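Local coordinates for ribonucleoside triphosphate reductase (Lactobacillus leichmannii, PDB 1L1L), which catalyses the adenosylcobalamin-dependent reduction of ribonucleoside triphosphates to 2'-deoxyribonucleoside triphosphates, as an allosterically regulated monomer, at residues 421-426 and 551-556; 93-96 and 100-103. One frame throughout, in Å; residues are numbered along the deposited sequence.

Contact 1: residues 421-426 and 551-556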
# COMPACT_ATOMS: atom_id res chain seq x y z
N LEU A 421 4.09 -4.05 7.63
CA LEU A 421 2.94 -3.85 8.49
C LEU A 421 2.17 -5.07 8.99
O LEU A 421 2.18 -6.14 8.40
CB LEU A 421 1.95 -2.94 7.76
CG LEU A 421 2.59 -1.79 6.94
CD1 LEU A 421 1.56 -1.17 6.01
CD2 LEU A 421 3.17 -0.75 7.87
N PHE A 422 1.48 -4.84 10.09
CA PHE A 422 0.63 -5.85 10.71
C PHE A 422 -0.50 -5.05 11.32
O PHE A 422 -0.26 -4.06 12.00
CB PHE A 422 1.37 -6.61 11.80
CG PHE A 422 0.68 -7.86 12.22
CD1 PHE A 422 0.89 -9.05 11.54
CD2 PHE A 422 -0.23 -7.83 13.27
CE1 PHE A 422 0.21 -10.21 11.91
CE2 PHE A 422 -0.93 -8.99 13.64
CZ PHE A 422 -0.70 -10.18 12.95
N GLU A 423 -1.74 -5.48 11.09
CA GLU A 423 -2.87 -4.74 11.62
C GLU A 423 -3.63 -5.44 12.75
O GLU A 423 -3.94 -6.63 12.68
CB GLU A 423 -3.84 -4.40 10.49
CG GLU A 423 -4.81 -3.29 10.83
CD GLU A 423 -5.10 -2.40 9.63
OE1 GLU A 423 -5.53 -2.93 8.59
OE2 GLU A 423 -4.90 -1.17 9.74
N VAL A 424 -3.92 -4.67 13.79
CA VAL A 424 -4.64 -5.14 14.95
C VAL A 424 -5.94 -4.36 15.12
O VAL A 424 -6.00 -3.15 14.90
CB VAL A 424 -3.77 -5.01 16.22
CG1 VAL A 424 -4.56 -5.44 17.46
CG2 VAL A 424 -2.52 -5.86 16.06
N PHE A 425 -7.00 -5.08 15.46
CA PHE A 425 -8.31 -4.49 15.68
C PHE A 425 -8.60 -4.67 17.17
O PHE A 425 -9.16 -5.69 17.58
CB PHE A 425 -9.37 -5.22 14.85
CG PHE A 425 -9.07 -5.29 13.37
CD1 PHE A 425 -8.94 -4.13 12.62
CD2 PHE A 425 -8.95 -6.52 12.74
CE1 PHE A 425 -8.69 -4.20 11.23
CE2 PHE A 425 -8.70 -6.60 11.37
CZ PHE A 425 -8.57 -5.43 10.61
N PRO A 426 -8.20 -3.69 17.99
CA PRO A 426 -8.39 -3.70 19.45
C PRO A 426 -9.75 -4.20 19.95
O PRO A 426 -9.81 -5.13 20.76
CB PRO A 426 -8.12 -2.25 19.84
CG PRO A 426 -7.03 -1.87 18.89
CD PRO A 426 -7.48 -2.48 17.57
N GLY A 551 -8.38 -0.46 3.87
CA GLY A 551 -9.76 -0.75 3.56
C GLY A 551 -10.15 -2.21 3.42
O GLY A 551 -10.98 -2.71 4.18
N THR A 552 -9.55 -2.90 2.46
CA THR A 552 -9.88 -4.30 2.20
C THR A 552 -9.82 -5.22 3.42
O THR A 552 -10.80 -5.89 3.73
CB THR A 552 -9.01 -4.88 1.08
OG1 THR A 552 -9.12 -4.05 -0.09
CG2 THR A 552 -9.46 -6.28 0.72
N VAL A 553 -8.69 -5.24 4.12
CA VAL A 553 -8.56 -6.09 5.30
C VAL A 553 -9.53 -5.69 6.41
O VAL A 553 -10.06 -6.55 7.11
CB VAL A 553 -7.11 -6.09 5.84
CG1 VAL A 553 -7.09 -6.36 7.33
CG2 VAL A 553 -6.30 -7.16 5.11
N ALA A 554 -9.77 -4.39 6.57
CA ALA A 554 -10.69 -3.93 7.60
C ALA A 554 -12.11 -4.43 7.28
O ALA A 554 -12.93 -4.59 8.18
CB ALA A 554 -10.67 -2.41 7.68
N LYS A 555 -12.38 -4.69 6.00
CA LYS A 555 -13.70 -5.18 5.60
C LYS A 555 -13.87 -6.64 6.04
O LYS A 555 -14.98 -7.08 6.32
CB LYS A 555 -13.90 -5.08 4.09
CG LYS A 555 -13.97 -3.65 3.59
CD LYS A 555 -14.01 -3.61 2.07
CE LYS A 555 -13.73 -2.21 1.56
NZ LYS A 555 -13.52 -2.21 0.08
N LEU A 556 -12.77 -7.38 6.08
CA LEU A 556 -12.83 -8.78 6.51
C LEU A 556 -13.47 -8.89 7.89
O LEU A 556 -14.30 -9.77 8.13
CB LEU A 556 -11.42 -9.39 6.57
CG LEU A 556 -10.65 -9.64 5.28
CD1 LEU A 556 -9.38 -10.43 5.59
CD2 LEU A 556 -11.51 -10.43 4.31

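Contact 2: residues 93-96 and 100-103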
# COMPACT_ATOMS: atom_id res chain seq x y z
N GLY A 93 -8.99 -11.06 14.98
CA GLY A 93 -8.73 -10.05 15.99
C GLY A 93 -7.52 -9.23 15.57
O GLY A 93 -7.26 -8.15 16.10
N ALA A 94 -6.77 -9.77 14.62
CA ALA A 94 -5.58 -9.13 14.09
C ALA A 94 -5.24 -9.85 12.79
O ALA A 94 -5.71 -10.97 12.58
CB ALA A 94 -4.41 -9.23 15.07
N THR A 95 -4.46 -9.23 11.93
CA THR A 95 -4.11 -9.86 10.66
C THR A 95 -2.91 -9.20 9.99
O THR A 95 -2.60 -8.05 10.26
CB THR A 95 -5.30 -9.79 9.68
OG1 THR A 95 -4.97 -10.46 8.46
CG2 THR A 95 -5.61 -8.34 9.37
N PRO A 96 -2.19 -9.95 9.14
CA PRO A 96 -1.05 -9.32 8.48
C PRO A 96 -1.62 -8.53 7.31
O PRO A 96 -2.85 -8.42 7.17
CB PRO A 96 -0.21 -10.51 8.02
CG PRO A 96 -1.23 -11.55 7.76
CD PRO A 96 -2.19 -11.40 8.92
N ASN A 100 0.33 -10.32 2.47
CA ASN A 100 0.71 -11.50 3.23
C ASN A 100 -0.40 -12.55 3.15
O ASN A 100 -0.12 -13.74 2.95
CB ASN A 100 0.97 -11.12 4.70
CG ASN A 100 2.36 -10.51 4.92
OD1 ASN A 100 3.27 -11.17 5.43
ND2 ASN A 100 2.52 -9.25 4.54
N LEU A 101 -1.66 -12.14 3.31
CA LEU A 101 -2.75 -13.11 3.25
C LEU A 101 -2.80 -13.81 1.90
O LEU A 101 -3.18 -14.98 1.81
CB LEU A 101 -4.11 -12.45 3.52
CG LEU A 101 -4.38 -11.87 4.91
CD1 LEU A 101 -5.76 -11.26 4.97
CD2 LEU A 101 -4.26 -12.99 5.97
N TRP A 102 -2.38 -13.10 0.86
CA TRP A 102 -2.41 -13.67 -0.47
C TRP A 102 -1.20 -14.50 -0.88
O TRP A 102 -1.33 -15.44 -1.64
CB TRP A 102 -2.63 -12.55 -1.51
CG TRP A 102 -2.57 -13.00 -2.94
CD1 TRP A 102 -1.56 -12.77 -3.84
CD2 TRP A 102 -3.57 -13.75 -3.65
NE1 TRP A 102 -1.87 -13.34 -5.06
CE2 TRP A 102 -3.09 -13.94 -4.96
CE3 TRP A 102 -4.82 -14.28 -3.29
CZ2 TRP A 102 -3.83 -14.65 -5.93
CZ3 TRP A 102 -5.55 -14.99 -4.25
CH2 TRP A 102 -5.05 -15.16 -5.56
N ILE A 103 -0.02 -14.16 -0.35
CA ILE A 103 1.19 -14.86 -0.77
C ILE A 103 2.04 -15.55 0.32
O ILE A 103 2.95 -16.31 0.00
CB ILE A 103 2.11 -13.88 -1.56
CG1 ILE A 103 2.81 -14.62 -2.69
CG2 ILE A 103 3.11 -13.22 -0.63
CD1 ILE A 103 1.90 -14.98 -3.84

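Contact 1: residues 421-426 and 551-556
Phe425 and Glu423, two residues apart on the chain, both reach from 421-426 to the first turn of helix 551-557, where Val553 and Ala554 receive them. The Phe425 side chain starts at CB, its CG anti to the carbonyl carbon (chi1 -55°), and this turn of the stem sends the ring to the helix with its far end leading. CB, CG and the two CD atoms form the stem and shoulders. Going outward, the first ring atom to make a contact is CE1, 4.2 Å from Ala554 CA and 4.4 Å from Ala554 CB; CZ comes closer. At this tip, CZ lies 3.7 Å from Val553 CG1, which comes in at the ring edge near its plane, and 4.0 Å from Ala554 CA, which approaches obliquely.

Val553 CG1 also meets the other arm: it lies 4.0 Å from Glu423 OE1, and the two side chains pass alongside each other, running in opposite directions. No hydrogen bond crosses here. The carboxylate is held instead through OE2, which bonds to Ser473 OG on the next strand, and this should help to fix the rotation that leaves OE1 beside the methyl.

Neighbouring residues Phe422 and Val424 turn to the other face, onto helix 436-450. Strand 421-424 is thus sandwiched between two helices, and the alternation of its side chains is that of a core strand in an alpha/beta sheet, probably part of the ten-stranded alpha-beta barrel of this reductase, with 551-557 laid against one face.

Contact 2: residues 93-96 and 100-103
Thr95 is the first residue of 93-96 to meet helix 98-103, and it does so with its hydroxyl. OG1 stands anti to the backbone N (chi1 -177°), which brings it against the branched end of Leu101, 3.6 Å from CD2 and 3.7 Å from CD1; the two side chains cross at about a right angle. The same oxygen donates to Pro96 O over 3.2 Å, from 18° off the carbonyl plane, which ties it to the next residue of its own segment while its flank lies on the leucine methyls.

Pro96 follows, its ring pointing to the helix. CB rests 3.6 Å from Asn100 CB, and CG reaches Leu101 CD2 at 3.8 Å, which makes the ring a small apolar platform shared by two consecutive helical residues. The Leu101 end also touches Val553 and Leu556 of helix 551-557.

Asn100 gives the proline only the carbon part of its side chain. Its amide is engaged elsewhere: ND2 bonds to Ser97 OG in the intervening turn, and OD1 pairs with Tyr446 OH of helix 436-450.

Across 93-96 and 100-103, then, no hydrogen bond forms. The contact is van der Waals throughout, carbon on carbon at Pro96 and hydroxyl oxygen on methyls at Thr95, while the buried hydroxyl and amide find their partners along the chain or in a neighbouring helix, which lets polar residues sit at an apolar joint without losing their hydrogen bonds.

Following the chain from the N terminus, contact 2 comes first and closes a short strand-to-helix connection, three residues long, between strand 94-96 and the helical segment 100-103. Contact 1 opens much later and closes a long excursion of 124 residues, between strand 421-424 and helix 551-557. The two are therefore in series, neither nested nor crossed, yet in space their centres lie about 8 Å apart. Strands 94-96 and 421-424 are antiparallel neighbours in one mixed sheet, joined by a probable bond from Thr95 N to Glu423 O, with another just beyond the strands from Phe425 N to Gly93 O. Val553 packs on Thr95 as well, tying helix 551-557 to both strands.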